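Local atomic coordinates of phytoene synthase (Enterococcus hirae, PDB entry 5IYS), a protein that probably joins two isoprenoid diphosphates head to head, as squalene and phytoene synthases do, and binds magnesium and a thio analogue of farnesyl diphosphate. Residues L144-V156 / M230-L242. Residues are numbered along the deposited sequence; the frame is centred on the assembly and turned at random.
Sequences LPLLTERPADIVV and MFPLITEDCRQAL
Ile-154 projects toward 230-242 and fits a hollow lined by Met-230, Leu-233 and Ile-234. Its two branches divide the work: CG2 lies 3.6 Å from CD1 of Leu-233, while CD1 runs inward to 3.8 Å from CD1 of Ile-234. CB of Met-230 fills the notch between the branches. That fork depends on CG1 lying between the backbone N and the carbonyl carbon (chi1 46°), which leaves CG2 beside the N and facing Leu-233. The side chains of Leu-233 and Ile-154 lie alongside each other, running in opposite directions, and CD1 of Leu-233 also reaches CB of Asp-153 at the solvent-exposed edge of the contact. In the all-helical fold of the squalene/phytoene synthase family, 144-156 is the connection from helix 125-143 into the first turn of helix 155-172, and 230-242 holds the turn after helix 207-227 and the start of helix 236-258. CD1 of Ile-234, wedged between Ile-154 and CB of Leu-147, joins the two. Deeper in, Leu-147 pushes CD2 to 3.8 Å from CB of Cys-238, while its CD1 comes within 4.4 Å of CD1 of Leu-242, whose side chain touches the bound farnesyl thiodiphosphate. Polar bonds run alongside this apolar layer. Thr-235 N donates to Leu-147 O (2.8 Å, 161° at the hydrogen), and Thr-148 OG1 donates to Leu-233 O at 2.7 Å from above the carbonyl plane. A water bound to Glu-149 N and OE2 gives that carbonyl a second partner.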
loop_
_atom_site.group_PDB
_atom_site.type_symbol
_atom_site.label_atom_id
_atom_site.label_comp_id
_atom_site.label_asym_id
_atom_site.label_seq_id
_atom_site.Cartn_x
_atom_site.Cartn_y
_atom_site.Cartn_z
ATOM N N LEU A 144 -3.803 10.000 -5.841
ATOM C CA LEU A 144 -4.779 11.043 -5.535
ATOM C C LEU A 144 -5.328 11.754 -6.773
ATOM O O LEU A 144 -6.512 12.087 -6.823
ATOM C CB LEU A 144 -4.163 12.081 -4.600
ATOM C CG LEU A 144 -4.453 11.955 -3.097
ATOM C CD1 LEU A 144 -3.930 13.179 -2.272
ATOM C CD2 LEU A 144 -5.950 11.764 -2.870
ATOM N N PRO A 145 -4.471 12.047 -7.766
ATOM C CA PRO A 145 -5.006 12.819 -8.875
ATOM C C PRO A 145 -6.018 12.016 -9.688
ATOM O O PRO A 145 -6.771 12.593 -10.469
ATOM C CB PRO A 145 -3.761 13.134 -9.723
ATOM C CG PRO A 145 -2.617 13.073 -8.745
ATOM C CD PRO A 145 -3.009 11.904 -7.862
ATOM N N LEU A 146 -6.060 10.705 -9.501
ATOM C CA LEU A 146 -7.134 9.927 -10.136
ATOM C C LEU A 146 -8.475 9.997 -9.420
ATOM O O LEU A 146 -9.473 9.464 -9.921
ATOM C CB LEU A 146 -6.749 8.452 -10.332
ATOM C CG LEU A 146 -5.348 8.209 -10.900
ATOM C CD1 LEU A 146 -4.921 6.731 -10.826
ATOM C CD2 LEU A 146 -5.289 8.667 -12.334
ATOM N N LEU A 147 -8.442 10.469 -8.173
ATOM C CA LEU A 147 -9.542 10.249 -7.236
ATOM C C LEU A 147 -10.259 11.516 -6.792
ATOM O O LEU A 147 -11.292 11.446 -6.143
ATOM C CB LEU A 147 -9.011 9.493 -6.005
ATOM C CG LEU A 147 -8.293 8.157 -6.247
ATOM C CD1 LEU A 147 -7.753 7.633 -4.920
ATOM C CD2 LEU A 147 -9.304 7.174 -6.840
ATOM N N THR A 148 -9.655 12.674 -7.021
ATOM C CA THR A 148 -10.198 13.915 -6.500
ATOM C C THR A 148 -9.847 15.012 -7.502
ATOM O O THR A 148 -8.805 14.934 -8.148
ATOM C CB THR A 148 -9.660 14.249 -5.056
ATOM O OG1 THR A 148 -10.333 15.411 -4.545
ATOM C CG2 THR A 148 -8.182 14.531 -5.047
ATOM N N GLU A 149 -10.649 16.078 -7.521
ATOM C CA GLU A 149 -10.405 17.224 -8.380
ATOM C C GLU A 149 -9.141 17.969 -7.971
ATOM O O GLU A 149 -8.379 18.391 -8.825
ATOM C CB GLU A 149 -11.621 18.170 -8.447
ATOM C CG GLU A 149 -12.103 18.757 -7.101
ATOM C CD GLU A 149 -13.472 19.482 -7.177
ATOM O OE1 GLU A 149 -13.493 20.714 -7.399
ATOM O OE2 GLU A 149 -14.535 18.843 -6.970
ATOM N N ARG A 150 -8.874 18.092 -6.676
ATOM C CA ARG A 150 -7.629 18.753 -6.260
ATOM C C ARG A 150 -6.948 17.931 -5.192
ATOM O O ARG A 150 -7.330 17.984 -4.024
ATOM C CB ARG A 150 -7.849 20.172 -5.715
ATOM C CG ARG A 150 -6.507 20.895 -5.438
ATOM C CD ARG A 150 -6.651 22.420 -5.474
ATOM N NE ARG A 150 -5.442 23.126 -5.054
ATOM C CZ ARG A 150 -5.094 23.314 -3.787
ATOM N NH1 ARG A 150 -5.838 22.779 -2.827
ATOM N NH2 ARG A 150 -3.974 23.966 -3.485
ATOM N N PRO A 151 -5.952 17.132 -5.603
ATOM C CA PRO A 151 -5.188 16.363 -4.639
ATOM C C PRO A 151 -4.650 17.133 -3.433
ATOM O O PRO A 151 -4.603 16.577 -2.334
ATOM C CB PRO A 151 -4.058 15.752 -5.481
ATOM C CG PRO A 151 -4.590 15.775 -6.886
ATOM C CD PRO A 151 -5.428 17.003 -6.975
ATOM N N ALA A 152 -4.195 18.370 -3.630
ATOM C CA ALA A 152 -3.661 19.156 -2.511
ATOM C C ALA A 152 -4.613 19.289 -1.322
ATOM O O ALA A 152 -4.165 19.265 -0.168
ATOM C CB ALA A 152 -3.160 20.533 -2.958
ATOM N N ASP A 153 -5.912 19.229 -1.594
ATOM C CA ASP A 153 -6.945 19.351 -0.548
ATOM C C ASP A 153 -6.854 18.250 0.507
ATOM O O ASP A 153 -7.234 18.432 1.666
ATOM C CB ASP A 153 -8.356 19.334 -1.151
ATOM C CG ASP A 153 -8.675 20.610 -1.906
ATOM O OD1 ASP A 153 -7.844 21.537 -1.865
ATOM O OD2 ASP A 153 -9.706 20.646 -2.619
ATOM N N ILE A 154 -6.435 17.058 0.099
ATOM C CA ILE A 154 -6.535 15.932 1.014
ATOM C C ILE A 154 -5.270 15.090 1.073
ATOM O O ILE A 154 -5.331 13.871 1.224
ATOM C CB ILE A 154 -7.736 15.023 0.646
ATOM C CG1 ILE A 154 -7.765 14.740 -0.857
ATOM C CG2 ILE A 154 -9.075 15.664 1.089
ATOM C CD1 ILE A 154 -8.771 13.619 -1.271
ATOM N N VAL A 155 -4.107 15.721 0.966
ATOM C CA VAL A 155 -2.876 14.937 1.055
ATOM C C VAL A 155 -2.737 14.307 2.442
ATOM O O VAL A 155 -2.190 13.215 2.582
ATOM C CB VAL A 155 -1.597 15.791 0.808
ATOM C CG1 VAL A 155 -1.551 16.308 -0.639
ATOM C CG2 VAL A 155 -1.532 16.950 1.824
ATOM N N VAL A 156 -3.144 15.030 3.476
ATOM C CA VAL A 156 -2.968 14.547 4.843
ATOM C C VAL A 156 -3.720 13.230 5.115
ATOM O O VAL A 156 -3.128 12.253 5.577
ATOM C CB VAL A 156 -3.312 15.663 5.871
ATOM C CG1 VAL A 156 -3.401 15.074 7.276
ATOM C CG2 VAL A 156 -2.221 16.750 5.824
ATOM N N MET A 230 -11.443 12.188 4.090
ATOM C CA MET A 230 -11.338 12.646 2.701
ATOM C C MET A 230 -12.557 12.335 1.845
ATOM O O MET A 230 -12.699 12.901 0.769
ATOM C CB MET A 230 -10.078 12.100 2.029
ATOM C CG MET A 230 -10.109 10.626 1.788
ATOM S SD MET A 230 -8.493 10.088 1.135
ATOM C CE MET A 230 -8.314 8.617 2.124
ATOM N N PHE A 231 -13.463 11.468 2.294
ATOM C CA PHE A 231 -14.487 10.982 1.346
ATOM C C PHE A 231 -15.326 12.032 0.629
ATOM O O PHE A 231 -15.611 11.910 -0.576
ATOM C CB PHE A 231 -15.341 9.846 1.932
ATOM C CG PHE A 231 -14.601 8.525 2.026
ATOM C CD1 PHE A 231 -13.897 8.033 0.938
ATOM C CD2 PHE A 231 -14.593 7.791 3.206
ATOM C CE1 PHE A 231 -13.199 6.825 1.023
ATOM C CE2 PHE A 231 -13.931 6.565 3.291
ATOM C CZ PHE A 231 -13.178 6.124 2.227
ATOM N N PRO A 232 -15.749 13.090 1.358
ATOM C CA PRO A 232 -16.599 14.061 0.688
ATOM C C PRO A 232 -15.936 14.751 -0.499
ATOM O O PRO A 232 -16.644 15.302 -1.353
ATOM C CB PRO A 232 -16.940 15.071 1.799
ATOM C CG PRO A 232 -16.876 14.231 3.081
ATOM C CD PRO A 232 -15.760 13.218 2.822
ATOM N N LEU A 233 -14.605 14.707 -0.576
ATOM C CA LEU A 233 -13.873 15.371 -1.650
ATOM C C LEU A 233 -13.379 14.349 -2.684
ATOM O O LEU A 233 -12.772 14.702 -3.690
ATOM C CB LEU A 233 -12.629 16.057 -1.088
ATOM C CG LEU A 233 -12.979 17.243 -0.178
ATOM C CD1 LEU A 233 -11.747 17.967 0.368
ATOM C CD2 LEU A 233 -13.909 18.167 -0.940
ATOM N N ILE A 234 -13.552 13.081 -2.369
ATOM C CA ILE A 234 -13.312 12.047 -3.373
ATOM C C ILE A 234 -14.400 12.073 -4.435
ATOM O O ILE A 234 -15.593 12.170 -4.121
ATOM C CB ILE A 234 -13.237 10.689 -2.721
ATOM C CG1 ILE A 234 -12.101 10.675 -1.694
ATOM C CG2 ILE A 234 -13.058 9.567 -3.788
ATOM C CD1 ILE A 234 -10.728 10.572 -2.328
ATOM N N THR A 235 -13.987 12.010 -5.696
ATOM C CA THR A 235 -14.987 11.940 -6.771
ATOM C C THR A 235 -15.994 10.798 -6.553
ATOM O O THR A 235 -15.634 9.715 -6.101
ATOM C CB THR A 235 -14.306 11.785 -8.134
ATOM O OG1 THR A 235 -13.388 12.862 -8.304
ATOM C CG2 THR A 235 -15.338 11.850 -9.258
ATOM N N GLU A 236 -17.277 11.094 -6.715
ATOM C CA GLU A 236 -18.328 10.163 -6.291
ATOM C C GLU A 236 -18.125 8.753 -6.860
ATOM O O GLU A 236 -18.068 7.769 -6.100
ATOM C CB GLU A 236 -19.711 10.654 -6.701
ATOM C CG GLU A 236 -20.794 9.661 -6.299
ATOM C CD GLU A 236 -22.178 10.140 -6.689
ATOM O OE1 GLU A 236 -22.373 11.378 -6.703
ATOM O OE2 GLU A 236 -23.028 9.294 -7.058
ATOM N N ASP A 237 -17.879 8.679 -8.159
ATOM C CA ASP A 237 -17.623 7.371 -8.816
ATOM C C ASP A 237 -16.341 6.628 -8.420
ATOM O O ASP A 237 -16.122 5.473 -8.835
ATOM C CB ASP A 237 -17.762 7.476 -10.345
ATOM C CG ASP A 237 -16.654 8.286 -11.026
ATOM O OD1 ASP A 237 -15.589 8.613 -10.451
ATOM O OD2 ASP A 237 -16.808 8.514 -12.244
ATOM N N CYS A 238 -15.525 7.258 -7.567
ATOM C CA CYS A 238 -14.293 6.640 -7.046
ATOM C C CYS A 238 -14.417 6.186 -5.600
ATOM O O CYS A 238 -13.512 5.561 -5.054
ATOM C CB CYS A 238 -13.099 7.590 -7.169
ATOM S SG CYS A 238 -12.691 8.008 -8.888
ATOM N N ARG A 239 -15.491 6.581 -4.920
ATOM C CA ARG A 239 -15.600 6.265 -3.510
ATOM C C ARG A 239 -15.719 4.787 -3.162
ATOM O O ARG A 239 -15.158 4.347 -2.174
ATOM C CB ARG A 239 -16.801 7.007 -2.919
ATOM C CG ARG A 239 -16.552 8.500 -2.891
ATOM C CD ARG A 239 -17.756 9.192 -2.206
ATOM N NE ARG A 239 -17.670 10.610 -2.499
ATOM C CZ ARG A 239 -18.702 11.437 -2.537
ATOM N NH1 ARG A 239 -19.927 10.982 -2.324
ATOM N NH2 ARG A 239 -18.479 12.731 -2.736
ATOM N N GLN A 240 -16.591 4.067 -3.855
ATOM C CA GLN A 240 -16.818 2.646 -3.566
ATOM C C GLN A 240 -15.502 1.872 -3.691
ATOM O O GLN A 240 -15.150 1.075 -2.811
ATOM C CB GLN A 240 -17.850 2.118 -4.574
ATOM C CG GLN A 240 -18.166 0.626 -4.512
ATOM C CD GLN A 240 -18.699 0.163 -3.173
ATOM O OE1 GLN A 240 -19.488 0.863 -2.514
ATOM N NE2 GLN A 240 -18.382 -1.077 -2.828
ATOM N N ALA A 241 -14.727 2.176 -4.722
ATOM C CA ALA A 241 -13.437 1.459 -4.928
ATOM C C ALA A 241 -12.429 1.793 -3.828
ATOM O O ALA A 241 -11.794 0.898 -3.254
ATOM C CB ALA A 241 -12.867 1.798 -6.322
ATOM N N LEU A 242 -12.313 3.072 -3.470
ATOM C CA LEU A 242 -11.305 3.424 -2.492
ATOM C C LEU A 242 -11.667 2.908 -1.099
ATOM O O LEU A 242 -10.828 2.405 -0.363
ATOM C CB LEU A 242 -11.151 4.952 -2.457
ATOM C CG LEU A 242 -10.242 5.478 -1.348
ATOM C CD1 LEU A 242 -8.814 5.048 -1.500
ATOM C CD2 LEU A 242 -10.357 7.019 -1.268
HETATM O O HOH W 1 -13.322 15.930 -6.202
#